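Long-range contacts in taurine:2-oxoglutarate aminotransferase (Bifidobacterium kashiwanohense PV20-2, PDB 6JIX), which probably transfers the amino group of taurine to 2-oxoglutarate with the help of pyridoxal 5'-phosphate: residues E5-S16 against G27-K35; D190-L201 against P231-L241. All coordinates share one frame; numbering follows the deposited sequence.

Contact 1: E5-S16 against G27-K35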
loop_
_atom_site.group_PDB
_atom_site.type_symbol
_atom_site.label_atom_id
_atom_site.label_comp_id
_atom_site.label_asym_id
_atom_site.label_seq_id
_atom_site.Cartn_x
_atom_site.Cartn_y
_atom_site.Cartn_z
ATOM N N GLU A 5 -15.576 16.585 -20.082
ATOM C CA GLU A 5 -15.735 16.654 -18.639
ATOM C C GLU A 5 -17.095 16.081 -18.229
ATOM O O GLU A 5 -18.085 16.198 -18.956
ATOM C CB GLU A 5 -15.576 18.104 -18.167
ATOM C CG GLU A 5 -15.337 18.271 -16.670
ATOM C CD GLU A 5 -15.982 19.543 -16.124
ATOM O OE1 GLU A 5 -16.583 19.511 -15.018
ATOM O OE2 GLU A 5 -15.893 20.583 -16.818
ATOM N N LEU A 6 -17.118 15.371 -17.100
ATOM C CA LEU A 6 -18.329 14.721 -16.619
ATOM C C LEU A 6 -19.130 15.639 -15.705
ATOM O O LEU A 6 -18.559 16.338 -14.858
ATOM C CB LEU A 6 -17.986 13.446 -15.847
ATOM C CG LEU A 6 -17.335 12.284 -16.583
ATOM C CD1 LEU A 6 -17.130 11.180 -15.589
ATOM C CD2 LEU A 6 -18.202 11.831 -17.739
ATOM N N THR A 7 -20.457 15.602 -15.858
ATOM C CA THR A 7 -21.369 16.294 -14.952
ATOM C C THR A 7 -21.377 15.628 -13.580
ATOM O O THR A 7 -20.963 14.478 -13.410
ATOM C CB THR A 7 -22.797 16.318 -15.503
ATOM O OG1 THR A 7 -23.297 14.979 -15.580
ATOM C CG2 THR A 7 -22.836 16.943 -16.886
ATOM N N GLY A 8 -21.817 16.389 -12.580
ATOM C CA GLY A 8 -21.980 15.804 -11.263
ATOM C C GLY A 8 -22.812 14.539 -11.308
ATOM O O GLY A 8 -22.424 13.507 -10.759
ATOM N N GLU A 9 -23.948 14.582 -12.020
ATOM C CA GLU A 9 -24.819 13.411 -12.066
ATOM C C GLU A 9 -24.137 12.241 -12.765
ATOM O O GLU A 9 -24.371 11.085 -12.393
ATOM C CB GLU A 9 -26.150 13.753 -12.741
ATOM N N GLU A 10 -23.297 12.510 -13.774
ATOM C CA GLU A 10 -22.547 11.434 -14.424
ATOM C C GLU A 10 -21.468 10.870 -13.504
ATOM O O GLU A 10 -21.204 9.664 -13.515
ATOM C CB GLU A 10 -21.907 11.934 -15.724
ATOM C CG GLU A 10 -22.866 12.146 -16.876
ATOM C CD GLU A 10 -22.163 12.596 -18.157
ATOM O OE1 GLU A 10 -21.401 13.596 -18.124
ATOM O OE2 GLU A 10 -22.376 11.942 -19.203
ATOM N N VAL A 11 -20.801 11.733 -12.740
ATOM C CA VAL A 11 -19.712 11.292 -11.876
ATOM C C VAL A 11 -20.246 10.435 -10.735
ATOM O O VAL A 11 -19.667 9.392 -10.401
ATOM C CB VAL A 11 -18.917 12.505 -11.356
ATOM C CG1 VAL A 11 -18.218 12.162 -10.051
ATOM C CG2 VAL A 11 -17.912 12.972 -12.403
ATOM N N ALA A 12 -21.362 10.851 -10.125
ATOM C CA ALA A 12 -21.937 10.090 -9.017
ATOM C C ALA A 12 -22.573 8.790 -9.488
ATOM O O ALA A 12 -22.533 7.785 -8.764
ATOM C CB ALA A 12 -22.980 10.940 -8.288
ATOM N N SER A 13 -23.148 8.790 -10.691
ATOM C CA SER A 13 -23.752 7.589 -11.253
ATOM C C SER A 13 -22.693 6.535 -11.555
ATOM O O SER A 13 -22.870 5.355 -11.227
ATOM C CB SER A 13 -24.551 7.950 -12.508
ATOM O OG SER A 13 -24.530 6.900 -13.469
ATOM N N LEU A 14 -21.602 6.937 -12.220
ATOM C CA LEU A 14 -20.524 6.001 -12.527
ATOM C C LEU A 14 -19.901 5.436 -11.255
ATOM O O LEU A 14 -19.550 4.252 -11.197
ATOM C CB LEU A 14 -19.469 6.677 -13.405
ATOM C CG LEU A 14 -20.009 6.962 -14.804
ATOM C CD1 LEU A 14 -18.923 6.845 -15.823
ATOM C CD2 LEU A 14 -21.114 5.978 -15.109
ATOM N N HIS A 15 -19.734 6.269 -10.228
ATOM C CA HIS A 15 -19.207 5.766 -8.964
ATOM C C HIS A 15 -20.148 4.726 -8.361
ATOM O O HIS A 15 -19.713 3.654 -7.927
ATOM C CB HIS A 15 -18.968 6.920 -7.980
ATOM C CG HIS A 15 -18.586 6.464 -6.601
ATOM N ND1 HIS A 15 -17.302 6.574 -6.109
ATOM C CD2 HIS A 15 -19.318 5.886 -5.617
ATOM C CE1 HIS A 15 -17.261 6.082 -4.883
ATOM N NE2 HIS A 15 -18.471 5.660 -4.559
ATOM N N SER A 16 -21.448 5.039 -8.318
ATOM C CA SER A 16 -22.419 4.132 -7.715
ATOM C C SER A 16 -22.481 2.799 -8.436
ATOM O O SER A 16 -22.839 1.781 -7.832
ATOM C CB SER A 16 -23.803 4.777 -7.719
ATOM O OG SER A 16 -24.032 5.441 -6.500
ATOM N N GLY A 27 -23.196 0.533 -4.225
ATOM C CA GLY A 27 -24.268 1.088 -5.027
ATOM C C GLY A 27 -25.165 2.107 -4.360
ATOM O O GLY A 27 -26.184 2.481 -4.955
ATOM N N GLY A 28 -24.829 2.593 -3.163
ATOM C CA GLY A 28 -25.650 3.592 -2.539
ATOM C C GLY A 28 -25.643 4.908 -3.312
ATOM O O GLY A 28 -25.012 5.037 -4.372
ATOM N N PRO A 29 -26.360 5.901 -2.791
ATOM C CA PRO A 29 -26.174 7.270 -3.285
ATOM C C PRO A 29 -24.831 7.826 -2.817
ATOM O O PRO A 29 -24.270 7.386 -1.808
ATOM C CB PRO A 29 -27.354 8.026 -2.664
ATOM C CG PRO A 29 -27.636 7.281 -1.395
ATOM C CD PRO A 29 -27.275 5.839 -1.634
ATOM N N VAL A 30 -24.330 8.836 -3.533
ATOM C CA VAL A 30 -22.999 9.371 -3.234
ATOM C C VAL A 30 -22.909 10.847 -3.627
ATOM O O VAL A 30 -23.436 11.272 -4.663
ATOM C CB VAL A 30 -21.906 8.546 -3.943
ATOM C CG1 VAL A 30 -22.159 8.530 -5.429
ATOM C CG2 VAL A 30 -20.539 9.099 -3.614
ATOM N N LYS A 31 -22.216 11.622 -2.790
ATOM C CA LYS A 31 -21.965 13.030 -3.073
ATOM C C LYS A 31 -20.763 13.157 -4.008
ATOM O O LYS A 31 -19.675 12.674 -3.671
ATOM C CB LYS A 31 -21.720 13.790 -1.774
ATOM C CG LYS A 31 -22.113 15.273 -1.830
ATOM C CD LYS A 31 -22.149 15.943 -0.451
ATOM C CE LYS A 31 -22.840 15.079 0.602
ATOM N NZ LYS A 31 -24.330 15.126 0.534
ATOM N N PRO A 32 -20.913 13.781 -5.195
ATOM C CA PRO A 32 -19.756 13.980 -6.082
ATOM C C PRO A 32 -19.010 15.276 -5.785
ATOM O O PRO A 32 -19.632 16.336 -5.666
ATOM C CB PRO A 32 -20.396 13.992 -7.473
ATOM C CG PRO A 32 -21.731 14.622 -7.233
ATOM C CD PRO A 32 -22.158 14.264 -5.818
ATOM N N ILE A 33 -17.689 15.195 -5.611
ATOM C CA ILE A 33 -16.859 16.336 -5.249
ATOM C C ILE A 33 -16.068 16.770 -6.473
ATOM O O ILE A 33 -15.400 15.950 -7.122
ATOM C CB ILE A 33 -15.936 16.012 -4.066
ATOM C CG1 ILE A 33 -16.781 15.764 -2.819
ATOM C CG2 ILE A 33 -14.984 17.153 -3.800
ATOM C CD1 ILE A 33 -17.559 16.964 -2.350
ATOM N N LYS A 34 -16.152 18.065 -6.784
ATOM C CA LYS A 34 -15.626 18.649 -8.013
ATOM C C LYS A 34 -14.284 19.332 -7.818
ATOM O O LYS A 34 -13.464 19.342 -8.748
ATOM C CB LYS A 34 -16.650 19.648 -8.583
ATOM C CG LYS A 34 -16.134 20.669 -9.596
ATOM C CD LYS A 34 -17.311 21.303 -10.338
ATOM C CE LYS A 34 -16.896 21.933 -11.655
ATOM N NZ LYS A 34 -16.625 23.391 -11.439
ATOM N N LYS A 35 -14.040 19.882 -6.626
ATOM C CA LYS A 35 -12.881 20.723 -6.382
ATOM C C LYS A 35 -12.644 20.800 -4.878
ATOM O O LYS A 35 -13.577 20.666 -4.082
ATOM C CB LYS A 35 -13.087 22.117 -7.003
ATOM C CG LYS A 35 -12.157 23.224 -6.498
ATOM C CD LYS A 35 -10.952 23.419 -7.416
ATOM C CE LYS A 35 -9.712 23.871 -6.639
ATOM N NZ LYS A 35 -8.489 24.015 -7.491
#
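From Gly-27 onward the segment 27-35 runs back, mostly extended, along the helix that contains Ser-16, and their directions are opposed: Ser-16 CA lies 4.5 Å from Gly-27 CA, and Ala-12 comes beside Pro-32. Val-30 suits the middle of this contact because its beta-branch serves two partners. With CG1 placed between the backbone N and the carbonyl carbon (chi1 57°), that methyl rests on Ala-12 CB at 3.8 Å. The other methyl, CG2, lies over one face of the His-15 ring in a CH-pi contact, 4.2 Å from the centroid and 23° off the ring normal, while His-15 NE2 is hydrogen-bonded to Gln-21. Pro-32 adds a compact apolar wedge: CB touches Val-11 CG1 at 3.8 Å, and CG meets the small Ala-12 CB at 4.0 Å. Gly-27, with its positive phi of 85°, sends a CA-H...O contact of 3.2 Å to Ser-16 O. The modelled Ser-16 OG to Gly-28 O separation is too short to be trusted. Thr-7 and Glu-10 form a capping box: Glu-10 N donates to Thr-7 OG1, and Thr-7 N to Glu-10 OE1. This surface contact packs the N-terminal helix on the chain leading into strand 33-37, where Ser-92 and Arg-109 of the second subunit bind the carbonyls of Val-11 and Ser-16, and Ile-33 leans on Phe-41 of strand 40-43.

Contact 2: D190-L201 against P231-L241; sequences DATVTADYLHRL and PEGYMEGVRAL
Pro-231 opens the second segment by packing its ring against Thr-194 and Val-193, the latter through CG and Val-193 CG1 at 4.1 Å. Next, Glu-232 engages through its backbone: its N donates to Asp-190 OD2 at 3.1 Å, from above the carboxylate plane, and its O accepts from Thr-194 OG1 at 2.6 Å. Thr-194 fits here because its hydroxyl takes the carbonyl while its methyl faces the turn. Gly-233 holds the third position of the type II turn Pro-231 to Tyr-234, where positive phi is easy without a side chain, and the N-cap position of the helix. With CG trans to the backbone N (chi1 -177°), Tyr-234 carries CE1 against Tyr-197 CB at 3.7 Å, and one water joins its OH to Tyr-197 O. Bare Gly-237 lets Leu-198 CD1 approach its CA to 3.6 Å; CD2 reaches Tyr-234 and Val-238. Val-238 CG2 sits over the Tyr-234 ring and also meets Leu-201. Finally Leu-241 CD1 touches Leu-201 CD2 at 3.6 Å. The axes of 190-201 and 234-241 run roughly the same way, crossing at -26°. Helix 234-245 belongs to the beta-alpha-beta crossover from strand 213-219 to strand 248-252; Leu-201, Tyr-234 and Val-238 rest on strand 213-219.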
loop_
_atom_site.group_PDB
_atom_site.type_symbol
_atom_site.label_atom_id
_atom_site.label_comp_id
_atom_site.label_asym_id
_atom_site.label_seq_id
_atom_site.Cartn_x
_atom_site.Cartn_y
_atom_site.Cartn_z
ATOM N N ASP A 190 -5.630 9.898 37.012
ATOM C CA ASP A 190 -4.653 9.301 36.113
ATOM C C ASP A 190 -3.703 8.349 36.824
ATOM O O ASP A 190 -3.383 7.289 36.282
ATOM C CB ASP A 190 -3.854 10.390 35.395
ATOM C CG ASP A 190 -4.724 11.273 34.551
ATOM O OD1 ASP A 190 -5.964 11.244 34.750
ATOM O OD2 ASP A 190 -4.174 11.988 33.694
ATOM N N ALA A 191 -3.251 8.682 38.034
ATOM C CA ALA A 191 -2.213 7.866 38.652
ATOM C C ALA A 191 -2.705 6.460 38.980
ATOM O O ALA A 191 -1.925 5.498 38.881
ATOM C CB ALA A 191 -1.711 8.558 39.912
ATOM N N THR A 192 -3.995 6.324 39.326
ATOM C CA THR A 192 -4.596 5.021 39.617
ATOM C C THR A 192 -4.797 4.216 38.343
ATOM O O THR A 192 -4.470 3.020 38.276
ATOM C CB THR A 192 -5.950 5.203 40.311
ATOM O OG1 THR A 192 -5.808 6.038 41.459
ATOM C CG2 THR A 192 -6.494 3.876 40.729
ATOM N N VAL A 193 -5.414 4.846 37.346
ATOM C CA VAL A 193 -5.642 4.170 36.082
ATOM C C VAL A 193 -4.316 3.752 35.463
ATOM O O VAL A 193 -4.170 2.629 34.967
ATOM C CB VAL A 193 -6.472 5.069 35.158
ATOM C CG1 VAL A 193 -6.762 4.342 33.881
ATOM C CG2 VAL A 193 -7.763 5.426 35.854
ATOM N N THR A 194 -3.318 4.632 35.511
ATOM C CA THR A 194 -2.020 4.295 34.943
ATOM C C THR A 194 -1.390 3.130 35.687
ATOM O O THR A 194 -0.968 2.142 35.075
ATOM C CB THR A 194 -1.119 5.533 34.972
ATOM O OG1 THR A 194 -1.490 6.388 33.883
ATOM C CG2 THR A 194 0.367 5.177 34.859
ATOM N N ALA A 195 -1.415 3.180 37.015
ATOM C CA ALA A 195 -0.828 2.101 37.793
ATOM C C ALA A 195 -1.519 0.775 37.490
ATOM O O ALA A 195 -0.853 -0.252 37.309
ATOM C CB ALA A 195 -0.905 2.428 39.283
ATOM N N ASP A 196 -2.854 0.783 37.413
ATOM C CA ASP A 196 -3.587 -0.453 37.167
ATOM C C ASP A 196 -3.311 -0.979 35.760
ATOM O O ASP A 196 -3.033 -2.172 35.576
ATOM C CB ASP A 196 -5.080 -0.241 37.427
ATOM C CG ASP A 196 -5.946 -1.357 36.866
ATOM O OD1 ASP A 196 -5.453 -2.501 36.687
ATOM O OD2 ASP A 196 -7.141 -1.091 36.598
ATOM N N TYR A 197 -3.388 -0.115 34.744
ATOM C CA TYR A 197 -3.253 -0.638 33.387
ATOM C C TYR A 197 -1.813 -1.043 33.063
ATOM O O TYR A 197 -1.596 -2.023 32.342
ATOM C CB TYR A 197 -3.815 0.366 32.383
ATOM C CG TYR A 197 -5.305 0.171 32.244
ATOM C CD1 TYR A 197 -6.191 0.782 33.123
ATOM C CD2 TYR A 197 -5.823 -0.693 31.287
ATOM C CE1 TYR A 197 -7.557 0.574 33.016
ATOM C CE2 TYR A 197 -7.181 -0.909 31.179
ATOM C CZ TYR A 197 -8.043 -0.267 32.041
ATOM O OH TYR A 197 -9.398 -0.478 31.934
ATOM N N LEU A 198 -0.816 -0.352 33.617
ATOM C CA LEU A 198 0.553 -0.839 33.491
ATOM C C LEU A 198 0.722 -2.205 34.156
ATOM O O LEU A 198 1.441 -3.071 33.640
ATOM C CB LEU A 198 1.518 0.171 34.102
ATOM C CG LEU A 198 1.674 1.484 33.355
ATOM C CD1 LEU A 198 2.742 2.323 34.015
ATOM C CD2 LEU A 198 2.040 1.179 31.909
ATOM N N HIS A 199 0.052 -2.434 35.289
ATOM C CA HIS A 199 0.215 -3.726 35.949
ATOM C C HIS A 199 -0.480 -4.837 35.170
ATOM O O HIS A 199 0.042 -5.951 35.082
ATOM C CB HIS A 199 -0.299 -3.684 37.390
ATOM C CG HIS A 199 -0.226 -5.009 38.081
ATOM N ND1 HIS A 199 -1.325 -5.829 38.231
ATOM C CD2 HIS A 199 0.818 -5.673 38.630
ATOM C CE1 HIS A 199 -0.964 -6.938 38.853
ATOM N NE2 HIS A 199 0.329 -6.865 39.110
ATOM N N ARG A 200 -1.672 -4.559 34.632
ATOM C CA ARG A 200 -2.341 -5.500 33.736
ATOM C C ARG A 200 -1.451 -5.879 32.562
ATOM O O ARG A 200 -1.400 -7.049 32.161
ATOM C CB ARG A 200 -3.642 -4.908 33.207
ATOM C CG ARG A 200 -4.709 -4.622 34.225
ATOM C CD ARG A 200 -5.990 -4.357 33.473
ATOM N NE ARG A 200 -6.943 -3.588 34.254
ATOM C CZ ARG A 200 -8.187 -3.338 33.862
ATOM N NH1 ARG A 200 -8.634 -3.799 32.694
ATOM N NH2 ARG A 200 -8.982 -2.625 34.645
ATOM N N LEU A 201 -0.776 -4.891 31.963
ATOM C CA LEU A 201 0.069 -5.185 30.811
ATOM C C LEU A 201 1.303 -5.986 31.227
ATOM O O LEU A 201 1.632 -7.002 30.607
ATOM C CB LEU A 201 0.452 -3.888 30.106
ATOM C CG LEU A 201 1.476 -3.987 28.975
ATOM C CD1 LEU A 201 0.997 -4.921 27.840
ATOM C CD2 LEU A 201 1.822 -2.600 28.456
ATOM N N PRO A 231 -4.032 8.177 30.121
ATOM C CA PRO A 231 -3.763 8.746 31.442
ATOM C C PRO A 231 -2.295 9.119 31.577
ATOM O O PRO A 231 -1.421 8.511 30.955
ATOM C CB PRO A 231 -4.145 7.612 32.407
ATOM C CG PRO A 231 -4.111 6.347 31.558
ATOM C CD PRO A 231 -4.589 6.808 30.218
ATOM N N GLU A 232 -2.041 10.151 32.377
ATOM C CA GLU A 232 -0.691 10.627 32.630
ATOM C C GLU A 232 0.207 9.471 33.014
ATOM O O GLU A 232 -0.184 8.621 33.806
ATOM C CB GLU A 232 -0.718 11.652 33.768
ATOM C CG GLU A 232 0.574 12.409 33.956
ATOM C CD GLU A 232 0.896 13.291 32.756
ATOM O OE1 GLU A 232 2.091 13.641 32.590
ATOM O OE2 GLU A 232 -0.043 13.632 31.982
ATOM N N GLY A 233 1.401 9.419 32.426
ATOM C CA GLY A 233 2.401 8.436 32.809
ATOM C C GLY A 233 2.290 7.063 32.167
ATOM O O GLY A 233 3.228 6.262 32.306
ATOM N N TYR A 234 1.175 6.756 31.493
ATOM C CA TYR A 234 0.969 5.437 30.888
ATOM C C TYR A 234 1.970 5.146 29.765
ATOM O O TYR A 234 2.621 4.098 29.768
ATOM C CB TYR A 234 -0.459 5.337 30.369
ATOM C CG TYR A 234 -0.853 4.004 29.777
ATOM C CD1 TYR A 234 -0.948 2.851 30.569
ATOM C CD2 TYR A 234 -1.168 3.899 28.428
ATOM C CE1 TYR A 234 -1.339 1.635 30.019
ATOM C CE2 TYR A 234 -1.565 2.687 27.877
ATOM C CZ TYR A 234 -1.648 1.567 28.669
ATOM O OH TYR A 234 -2.037 0.383 28.095
ATOM N N MET A 235 2.102 6.055 28.792
ATOM C CA MET A 235 3.024 5.807 27.683
ATOM C C MET A 235 4.450 5.651 28.187
ATOM O O MET A 235 5.223 4.849 27.645
ATOM C CB MET A 235 2.968 6.939 26.653
ATOM C CG MET A 235 1.697 7.043 25.846
ATOM S SD MET A 235 1.083 5.469 25.244
ATOM C CE MET A 235 1.862 5.281 23.637
ATOM N N GLU A 236 4.824 6.413 29.213
ATOM C CA GLU A 236 6.175 6.289 29.752
ATOM C C GLU A 236 6.375 4.934 30.404
ATOM O O GLU A 236 7.451 4.332 30.287
ATOM C CB GLU A 236 6.446 7.403 30.765
ATOM C CG GLU A 236 6.711 8.767 30.139
ATOM C CD GLU A 236 5.440 9.533 29.821
ATOM O OE1 GLU A 236 4.333 8.999 30.063
ATOM O OE2 GLU A 236 5.557 10.675 29.319
ATOM N N GLY A 237 5.332 4.417 31.060
ATOM C CA GLY A 237 5.446 3.119 31.697
ATOM C C GLY A 237 5.526 1.986 30.695
ATOM O O GLY A 237 6.250 1.005 30.907
ATOM N N VAL A 238 4.774 2.095 29.599
ATOM C CA VAL A 238 4.911 1.131 28.517
ATOM C C VAL A 238 6.346 1.110 28.007
ATOM O O VAL A 238 6.947 0.042 27.845
ATOM C CB VAL A 238 3.912 1.438 27.394
ATOM C CG1 VAL A 238 4.129 0.449 26.221
ATOM C CG2 VAL A 238 2.494 1.370 27.930
ATOM N N ARG A 239 6.920 2.289 27.754
ATOM C CA ARG A 239 8.323 2.366 27.336
ATOM C C ARG A 239 9.235 1.701 28.360
ATOM O O ARG A 239 10.243 1.076 28.002
ATOM C CB ARG A 239 8.732 3.825 27.119
ATOM C CG ARG A 239 10.195 4.017 26.782
ATOM C CD ARG A 239 10.497 3.541 25.381
ATOM N NE ARG A 239 11.003 2.168 25.343
ATOM C CZ ARG A 239 11.498 1.598 24.249
ATOM N NH1 ARG A 239 11.547 2.288 23.111
ATOM N NH2 ARG A 239 11.947 0.346 24.286
ATOM N N ALA A 240 8.903 1.833 29.642
ATOM C CA ALA A 240 9.712 1.210 30.684
ATOM C C ALA A 240 9.623 -0.311 30.613
ATOM O O ALA A 240 10.644 -1.007 30.712
ATOM C CB ALA A 240 9.270 1.721 32.057
ATOM N N LEU A 241 8.408 -0.851 30.448
ATOM C CA LEU A 241 8.272 -2.304 30.337
ATOM C C LEU A 241 9.045 -2.835 29.137
ATOM O O LEU A 241 9.704 -3.876 29.232
ATOM C CB LEU A 241 6.802 -2.721 30.251
ATOM C CG LEU A 241 5.853 -2.340 31.376
ATOM C CD1 LEU A 241 4.426 -2.657 30.950
ATOM C CD2 LEU A 241 6.238 -3.056 32.683
HETATM O O HOH W 1 -2.520 -1.680 29.545
#

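Contact 1 closes before contact 2 opens along the chain, and the two lie on opposite sides of its centre, about 48 Å between centres and about 34 Å between nearest atoms. They share no helix, strand or sheet. Contact 1 joins the N-terminal helix to strand 33-37, outermost within this chain in a small mixed sheet, next to backbone bonds from Lys-31 and Ile-33 to the second subunit. Contact 2 touches no other chain of the assembly; the parallel strands its crossover connects end in Glu-219 and Asp-252 of the pyridoxal phosphate pocket. Contact 1 thus lies where the subunits meet, while contact 2 packs on one side of the seven-stranded sheet that bears part of that pocket.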